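Local atomic coordinates of kelch repeat and BTB domain-containing protein A55 (Vaccinia virus WR, PDB entry 6I2M), a protein that probably acts as a substrate-specific adapter for CUL3-containing E3 ubiquitin ligases, directing host target proteins to ubiquitination and proteasomal degradation. Residues S24-D29 with E61-H66; Y69-D74 with K92-T97; S43-I48 with A98-I103. One frame throughout, in Å; residues are numbered along the deposited sequence.

Contact 1 (S24-D29 with E61-H66); sequences SIVIND and EVNLSH
V62 O takes one strong N-H bond, from V26, supplemented by a CA-H...O contact from I25. V26 N reaches V62 O at 2.8 Å along an almost straight N-H...O line (176°), and I25 CA lies farther from the same oxygen, at 3.4 Å. The pattern is that of a parallel beta ladder, in which one residue bonds to two positions flanking its opposite number: V26 faces N63, gives its N-H to V62, and takes the N-H of L64 on its own oxygen, L64 N to V26 O being 2.9 Å. One step earlier, V62 N donates to S24 O.

The two surfaces of this sheet differ in character. I25 and V62 face inward, beneath F46 and L49 of helix 44-49 and I76 of helix 69-79; I25 CG2 meets L64 CD1 at 3.9 Å, the two side chains crossing at a slant. The other surface carries S24, V26 and E61. There V26 has CG1 anti to its N (chi1 173°), which turns CG2 across the strand to rest 3.7 Å from E61 CG. The extended E61 chain continues past this methyl, and its carboxylate forms a salt bridge with R31.

Beyond V26 the regular ladder ends. The chain bends at L64, and I27 CG1 packs at 3.4 Å from L64 O. The S65 hydroxyl now takes the next bond, N28 N to S65 OG at 2.9 Å and 164°. A side-chain oxygen thus stands in for the carbonyl that a further parallel rung would have used. Backbone bonds join the strands, I25 and L64 add an apolar touch, and the S65 hydroxyl carries polar pairing past the ladder into the turn after strand 23-27.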
# COMPACT_ATOMS: atom_id res chain seq x y z
N SER A 24 -11.21 8.47 -14.82
CA SER A 24 -12.61 8.09 -14.65
C SER A 24 -12.96 6.90 -15.55
O SER A 24 -12.62 6.91 -16.74
CB SER A 24 -13.53 9.27 -14.95
OG SER A 24 -13.23 10.40 -14.15
N ILE A 25 -13.62 5.88 -14.99
CA ILE A 25 -14.04 4.68 -15.71
C ILE A 25 -15.55 4.75 -15.97
O ILE A 25 -16.33 4.90 -15.03
CB ILE A 25 -13.58 3.37 -15.01
CG1 ILE A 25 -12.04 3.31 -14.94
CG2 ILE A 25 -14.15 2.12 -15.71
CD1 ILE A 25 -11.47 2.61 -13.72
N VAL A 26 -15.94 4.68 -17.25
CA VAL A 26 -17.34 4.76 -17.70
C VAL A 26 -17.86 3.40 -18.17
O VAL A 26 -17.32 2.81 -19.11
CB VAL A 26 -17.54 5.89 -18.75
CG1 VAL A 26 -18.94 5.87 -19.35
CG2 VAL A 26 -17.25 7.26 -18.14
N ILE A 27 -18.93 2.92 -17.51
CA ILE A 27 -19.63 1.67 -17.82
C ILE A 27 -21.10 2.07 -18.06
O ILE A 27 -21.85 2.28 -17.11
CB ILE A 27 -19.46 0.57 -16.72
CG1 ILE A 27 -17.97 0.28 -16.45
CG2 ILE A 27 -20.20 -0.72 -17.09
CD1 ILE A 27 -17.61 0.23 -14.99
N ASN A 28 -21.46 2.22 -19.35
CA ASN A 28 -22.78 2.62 -19.86
C ASN A 28 -23.19 4.03 -19.36
O ASN A 28 -23.03 4.99 -20.12
CB ASN A 28 -23.87 1.57 -19.57
CG ASN A 28 -23.62 0.23 -20.23
OD1 ASN A 28 -23.59 0.11 -21.46
ND2 ASN A 28 -23.47 -0.81 -19.43
N ASP A 29 -23.68 4.15 -18.11
CA ASP A 29 -24.12 5.41 -17.51
C ASP A 29 -23.48 5.67 -16.13
O ASP A 29 -23.65 6.76 -15.57
CB ASP A 29 -25.66 5.46 -17.41
CG ASP A 29 -26.36 5.47 -18.76
OD1 ASP A 29 -26.21 6.46 -19.50
OD2 ASP A 29 -27.06 4.48 -19.06
N GLU A 61 -10.78 9.85 -19.43
CA GLU A 61 -11.92 8.93 -19.47
C GLU A 61 -11.62 7.61 -20.18
O GLU A 61 -11.08 7.61 -21.29
CB GLU A 61 -13.12 9.64 -20.13
CG GLU A 61 -14.46 9.00 -19.85
CD GLU A 61 -15.62 9.63 -20.59
OE1 GLU A 61 -16.02 10.76 -20.22
OE2 GLU A 61 -16.13 9.00 -21.54
N VAL A 62 -11.98 6.47 -19.54
CA VAL A 62 -11.81 5.11 -20.07
C VAL A 62 -13.19 4.44 -20.14
O VAL A 62 -13.88 4.34 -19.12
CB VAL A 62 -10.79 4.26 -19.24
CG1 VAL A 62 -10.63 2.85 -19.83
CG2 VAL A 62 -9.43 4.94 -19.16
N ASN A 63 -13.59 3.98 -21.34
CA ASN A 63 -14.88 3.33 -21.56
C ASN A 63 -14.78 1.80 -21.55
O ASN A 63 -14.19 1.20 -22.46
CB ASN A 63 -15.55 3.85 -22.85
CG ASN A 63 -16.99 3.44 -23.04
OD1 ASN A 63 -17.74 3.19 -22.09
ND2 ASN A 63 -17.43 3.40 -24.29
N LEU A 64 -15.35 1.17 -20.51
CA LEU A 64 -15.37 -0.28 -20.33
C LEU A 64 -16.81 -0.79 -20.14
O LEU A 64 -17.10 -1.54 -19.21
CB LEU A 64 -14.47 -0.70 -19.14
CG LEU A 64 -12.95 -0.48 -19.29
CD1 LEU A 64 -12.28 -0.45 -17.93
CD2 LEU A 64 -12.31 -1.55 -20.17
N SER A 65 -17.71 -0.37 -21.06
CA SER A 65 -19.14 -0.71 -21.06
C SER A 65 -19.44 -2.19 -21.33
O SER A 65 -20.53 -2.66 -20.97
CB SER A 65 -19.90 0.18 -22.04
OG SER A 65 -19.87 1.53 -21.62
N HIS A 66 -18.49 -2.93 -21.95
CA HIS A 66 -18.64 -4.35 -22.27
C HIS A 66 -18.45 -5.28 -21.05
O HIS A 66 -18.68 -6.49 -21.16
CB HIS A 66 -17.72 -4.75 -23.44
CG HIS A 66 -16.26 -4.68 -23.12
ND1 HIS A 66 -15.58 -3.47 -23.11
CD2 HIS A 66 -15.39 -5.67 -22.82
CE1 HIS A 66 -14.33 -3.77 -22.80
NE2 HIS A 66 -14.17 -5.08 -22.62

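Contact 2 (Y69-D74 with K92-T97); sequences YQSVND and KYILST
Helices 69-79 and 91-101 cross at -67° over the short lengths 69-74 and 92-97, with segment axes 9.0 Å apart at their closest. This is helix-on-helix packing within the BTB/POZ fold, and the backbones come nearest at S71 and I94, whose CA atoms lie 5.1 Å apart. Such an approach shows how a small side chain at a crossing point can also serve as a polar link.

S71 has its hydroxyl turned anti to its own N, which carries OG across the interface into the groove beside I94. There it lies 3.3 Å from I94 CA and donates to Y93 O at 3.2 Å. Beside this polar centre, V72 CG2 meets T97 CG2 at 3.6 Å, the side chains crossing at roughly a right angle, and L67 touches both residues. I94 in turn packs on L84 and C110.

Y93 O is shared by two hydroxyls that approach it differently. T97 OG1, from one turn further along the same helix, sits 3.0 Å away and only 19° from the carbonyl plane, whereas S71 OG lies well above that plane, 52° out of it.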
# COMPACT_ATOMS: atom_id res chain seq x y z
N TYR A 69 -20.60 -3.71 -14.27
CA TYR A 69 -20.34 -2.57 -13.38
C TYR A 69 -19.96 -2.96 -11.95
O TYR A 69 -18.91 -2.52 -11.47
CB TYR A 69 -21.50 -1.55 -13.38
CG TYR A 69 -21.42 -0.53 -12.26
CD1 TYR A 69 -20.42 0.44 -12.24
CD2 TYR A 69 -22.33 -0.54 -11.20
CE1 TYR A 69 -20.31 1.36 -11.21
CE2 TYR A 69 -22.24 0.39 -10.16
CZ TYR A 69 -21.24 1.34 -10.17
OH TYR A 69 -21.15 2.26 -9.16
N GLN A 70 -20.82 -3.75 -11.26
CA GLN A 70 -20.59 -4.20 -9.88
C GLN A 70 -19.29 -5.00 -9.76
O GLN A 70 -18.63 -4.91 -8.72
CB GLN A 70 -21.81 -4.98 -9.35
CG GLN A 70 -21.84 -5.18 -7.82
CD GLN A 70 -21.87 -3.89 -7.01
OE1 GLN A 70 -22.58 -2.93 -7.33
NE2 GLN A 70 -21.10 -3.86 -5.94
N SER A 71 -18.91 -5.72 -10.83
CA SER A 71 -17.67 -6.49 -10.91
C SER A 71 -16.47 -5.54 -10.95
O SER A 71 -15.57 -5.69 -10.12
CB SER A 71 -17.69 -7.40 -12.14
OG SER A 71 -16.51 -8.17 -12.25
N VAL A 72 -16.48 -4.55 -11.88
CA VAL A 72 -15.42 -3.54 -12.04
C VAL A 72 -15.26 -2.71 -10.75
O VAL A 72 -14.13 -2.55 -10.28
CB VAL A 72 -15.63 -2.64 -13.31
CG1 VAL A 72 -14.57 -1.54 -13.41
CG2 VAL A 72 -15.62 -3.48 -14.59
N ASN A 73 -16.39 -2.23 -10.17
CA ASN A 73 -16.43 -1.43 -8.94
C ASN A 73 -15.79 -2.15 -7.75
O ASN A 73 -14.98 -1.54 -7.04
CB ASN A 73 -17.87 -1.01 -8.62
CG ASN A 73 -17.97 0.00 -7.50
OD1 ASN A 73 -17.76 1.21 -7.70
ND2 ASN A 73 -18.30 -0.46 -6.31
N ASP A 74 -16.12 -3.44 -7.55
CA ASP A 74 -15.57 -4.26 -6.46
C ASP A 74 -14.10 -4.59 -6.69
O ASP A 74 -13.36 -4.74 -5.71
CB ASP A 74 -16.40 -5.53 -6.25
CG ASP A 74 -17.78 -5.32 -5.64
OD1 ASP A 74 -18.08 -4.17 -5.23
OD2 ASP A 74 -18.56 -6.29 -5.57
N LYS A 92 -18.27 -15.75 -10.54
CA LYS A 92 -18.33 -16.13 -11.95
C LYS A 92 -18.02 -14.91 -12.84
O LYS A 92 -17.28 -15.04 -13.82
CB LYS A 92 -19.73 -16.69 -12.27
CG LYS A 92 -19.83 -17.52 -13.54
CD LYS A 92 -21.25 -18.01 -13.76
CE LYS A 92 -21.39 -18.81 -15.03
NZ LYS A 92 -22.78 -19.28 -15.24
N TYR A 93 -18.57 -13.74 -12.48
CA TYR A 93 -18.40 -12.49 -13.23
C TYR A 93 -17.16 -11.69 -12.82
O TYR A 93 -16.60 -10.99 -13.67
CB TYR A 93 -19.68 -11.63 -13.15
CG TYR A 93 -20.93 -12.37 -13.55
CD1 TYR A 93 -21.26 -12.57 -14.89
CD2 TYR A 93 -21.79 -12.90 -12.59
CE1 TYR A 93 -22.41 -13.26 -15.27
CE2 TYR A 93 -22.94 -13.60 -12.95
CZ TYR A 93 -23.25 -13.78 -14.29
OH TYR A 93 -24.38 -14.46 -14.66
N ILE A 94 -16.71 -11.81 -11.55
CA ILE A 94 -15.52 -11.11 -11.04
C ILE A 94 -14.24 -11.70 -11.68
O ILE A 94 -13.34 -10.93 -12.04
CB ILE A 94 -15.47 -11.03 -9.48
CG1 ILE A 94 -16.70 -10.28 -8.93
CG2 ILE A 94 -14.17 -10.35 -8.99
CD1 ILE A 94 -17.01 -10.50 -7.45
N LEU A 95 -14.19 -13.03 -11.87
CA LEU A 95 -13.06 -13.73 -12.49
C LEU A 95 -12.89 -13.34 -13.97
O LEU A 95 -11.75 -13.12 -14.40
CB LEU A 95 -13.19 -15.26 -12.32
CG LEU A 95 -12.07 -16.14 -12.91
CD1 LEU A 95 -10.79 -16.04 -12.09
CD2 LEU A 95 -12.51 -17.58 -13.00
N SER A 96 -14.00 -13.24 -14.73
CA SER A 96 -14.02 -12.86 -16.15
C SER A 96 -13.43 -11.47 -16.39
O SER A 96 -12.63 -11.29 -17.32
CB SER A 96 -15.44 -12.91 -16.70
OG SER A 96 -15.95 -14.23 -16.73
N THR A 97 -13.82 -10.49 -15.55
CA THR A 97 -13.37 -9.11 -15.62
C THR A 97 -11.90 -9.00 -15.17
O THR A 97 -11.13 -8.25 -15.78
CB THR A 97 -14.31 -8.19 -14.82
OG1 THR A 97 -15.67 -8.55 -15.08
CG2 THR A 97 -14.09 -6.73 -15.13

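Contact 3 (S43-I48 with A98-I103); sequences SEYFSI and ADFLQI
A single methyl, L101 CD2, fills the hollow between two aromatic rings on consecutive residues of helix 44-49. It lies 3.8 Å from Y45 CD1 and 3.7 Å from F46 CE1, approaching both rings obliquely. Their different first torsions help to spread the rings apart: Y45 has CG anti to its N (chi1 -178°), whereas F46 has CG beside its N (chi1 -67°). F46 also packs against L39 and S40 of helix 36-42.

F100 provides a second bump. Its CE1 and CZ come up to CE2 and CZ of the Y45 ring, with F100 CE1 poised over one face near the rim. The ring centroids are 5.2 Å apart and the planes are inclined at 38°, an oblique pairing. L101 CD2 and F100 CE1 lie on the same side of the Y45 ring plane, near different parts of the ring. S43 and I103 also bring their CB atoms to 4.4 Å, with A42 against I103 as well.

Among these apolar shapes lies one polar fit. L101 O faces S43, in the link between helices 36-42 and 44-49, whose OG donates to it at 2.7 Å; Y45 N adds a weak bond to the same oxygen at 3.3 Å, and Y45 CB also lies against it. Q102, with positive phi, breaks the helical course and brings I103 alongside S43.

Outward, the carboxylate of E44 pairs with basic groups, and Y45 OH and F100 O form hydrogen bonds, all with the chain of another protein. Inside is the helical core of a BTB/POZ domain; outside is a partner-binding surface, consistent with the CUL3-docking role of this domain.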
# COMPACT_ATOMS: atom_id res chain seq x y z
N SER A 43 -3.44 -3.79 -11.73
CA SER A 43 -3.90 -4.24 -13.04
C SER A 43 -2.88 -3.84 -14.11
O SER A 43 -2.51 -2.67 -14.20
CB SER A 43 -5.28 -3.65 -13.35
OG SER A 43 -5.67 -3.86 -14.70
N GLU A 44 -2.42 -4.82 -14.90
CA GLU A 44 -1.43 -4.59 -15.95
C GLU A 44 -2.05 -3.98 -17.22
O GLU A 44 -1.31 -3.46 -18.06
CB GLU A 44 -0.63 -5.86 -16.24
CG GLU A 44 0.82 -5.58 -16.63
CD GLU A 44 1.73 -6.79 -16.64
OE1 GLU A 44 1.94 -7.39 -15.56
OE2 GLU A 44 2.25 -7.14 -17.73
N TYR A 45 -3.40 -4.02 -17.34
CA TYR A 45 -4.15 -3.43 -18.46
C TYR A 45 -3.95 -1.91 -18.45
O TYR A 45 -3.60 -1.34 -19.48
CB TYR A 45 -5.65 -3.77 -18.37
CG TYR A 45 -6.49 -3.24 -19.52
CD1 TYR A 45 -7.16 -2.02 -19.41
CD2 TYR A 45 -6.63 -3.95 -20.70
CE1 TYR A 45 -7.92 -1.52 -20.46
CE2 TYR A 45 -7.40 -3.46 -21.76
CZ TYR A 45 -8.04 -2.24 -21.63
OH TYR A 45 -8.80 -1.76 -22.67
N PHE A 46 -4.17 -1.28 -17.27
CA PHE A 46 -4.00 0.16 -17.05
C PHE A 46 -2.52 0.57 -17.16
O PHE A 46 -2.24 1.67 -17.63
CB PHE A 46 -4.57 0.58 -15.69
CG PHE A 46 -6.07 0.44 -15.57
CD1 PHE A 46 -6.65 -0.69 -15.01
CD2 PHE A 46 -6.92 1.46 -16.01
CE1 PHE A 46 -8.03 -0.81 -14.89
CE2 PHE A 46 -8.30 1.34 -15.89
CZ PHE A 46 -8.85 0.21 -15.33
N SER A 47 -1.60 -0.33 -16.77
CA SER A 47 -0.15 -0.11 -16.84
C SER A 47 0.30 0.04 -18.30
O SER A 47 1.09 0.93 -18.61
CB SER A 47 0.60 -1.26 -16.17
OG SER A 47 2.00 -1.00 -16.10
N ILE A 48 -0.24 -0.81 -19.19
CA ILE A 48 0.06 -0.77 -20.62
C ILE A 48 -0.74 0.37 -21.28
O ILE A 48 -0.26 0.98 -22.24
CB ILE A 48 -0.15 -2.16 -21.28
CG1 ILE A 48 0.93 -3.15 -20.78
CG2 ILE A 48 -0.13 -2.08 -22.81
CD1 ILE A 48 0.51 -4.58 -20.72
N ALA A 98 -11.52 -9.77 -14.12
CA ALA A 98 -10.15 -9.82 -13.60
C ALA A 98 -9.19 -10.44 -14.61
O ALA A 98 -8.03 -10.06 -14.65
CB ALA A 98 -10.11 -10.61 -12.30
N ASP A 99 -9.70 -11.37 -15.44
CA ASP A 99 -8.93 -12.04 -16.50
C ASP A 99 -8.65 -11.09 -17.66
O ASP A 99 -7.55 -11.14 -18.23
CB ASP A 99 -9.66 -13.31 -16.98
CG ASP A 99 -8.84 -14.24 -17.85
OD1 ASP A 99 -7.59 -14.19 -17.78
OD2 ASP A 99 -9.44 -15.05 -18.59
N PHE A 100 -9.63 -10.23 -18.01
CA PHE A 100 -9.52 -9.23 -19.07
C PHE A 100 -8.55 -8.12 -18.65
O PHE A 100 -7.62 -7.81 -19.41
CB PHE A 100 -10.91 -8.65 -19.41
CG PHE A 100 -10.90 -7.47 -20.36
CD1 PHE A 100 -10.93 -6.17 -19.89
CD2 PHE A 100 -10.86 -7.67 -21.74
CE1 PHE A 100 -10.90 -5.09 -20.77
CE2 PHE A 100 -10.83 -6.59 -22.62
CZ PHE A 100 -10.85 -5.30 -22.13
N LEU A 101 -8.75 -7.54 -17.45
CA LEU A 101 -7.92 -6.47 -16.91
C LEU A 101 -6.54 -6.97 -16.42
O LEU A 101 -5.66 -6.16 -16.14
CB LEU A 101 -8.66 -5.69 -15.80
CG LEU A 101 -9.90 -4.89 -16.24
CD1 LEU A 101 -10.83 -4.64 -15.07
CD2 LEU A 101 -9.51 -3.58 -16.92
N GLN A 102 -6.37 -8.31 -16.35
CA GLN A 102 -5.16 -9.03 -15.96
C GLN A 102 -4.58 -8.61 -14.59
O GLN A 102 -3.42 -8.22 -14.49
CB GLN A 102 -4.09 -8.99 -17.07
CG GLN A 102 -4.35 -9.97 -18.22
CD GLN A 102 -4.16 -11.43 -17.85
OE1 GLN A 102 -3.36 -11.79 -16.99
NE2 GLN A 102 -4.91 -12.30 -18.52
N ILE A 103 -5.42 -8.71 -13.55
CA ILE A 103 -5.04 -8.44 -12.16
C ILE A 103 -4.72 -9.78 -11.49
O ILE A 103 -5.63 -10.60 -11.27
CB ILE A 103 -6.04 -7.52 -11.38
CG1 ILE A 103 -5.73 -7.52 -9.86
CG2 ILE A 103 -7.51 -7.87 -11.68
CD1 ILE A 103 -6.35 -6.42 -9.04

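All three contacts belong to the BTB/POZ domain, and their centres are about 13 to 15 Å apart. Contact 1 closes before contact 2 begins along the chain, contact 2 is nested within the loop closed by contact 3, and contacts 1 and 3 interleave. Contacts 2 and 3 use successive parts of helix 91-101. Contact 1 joins two of the three strands against which these helices pack: I27 CD1 packs on V72 and Y69 of contact 2, and I25 CD1 on F46 of contact 3. H66 meets F100 edge-to-face near the surface facing another protein, so strand pairing, helix packing and the partner-facing surface meet within one domain.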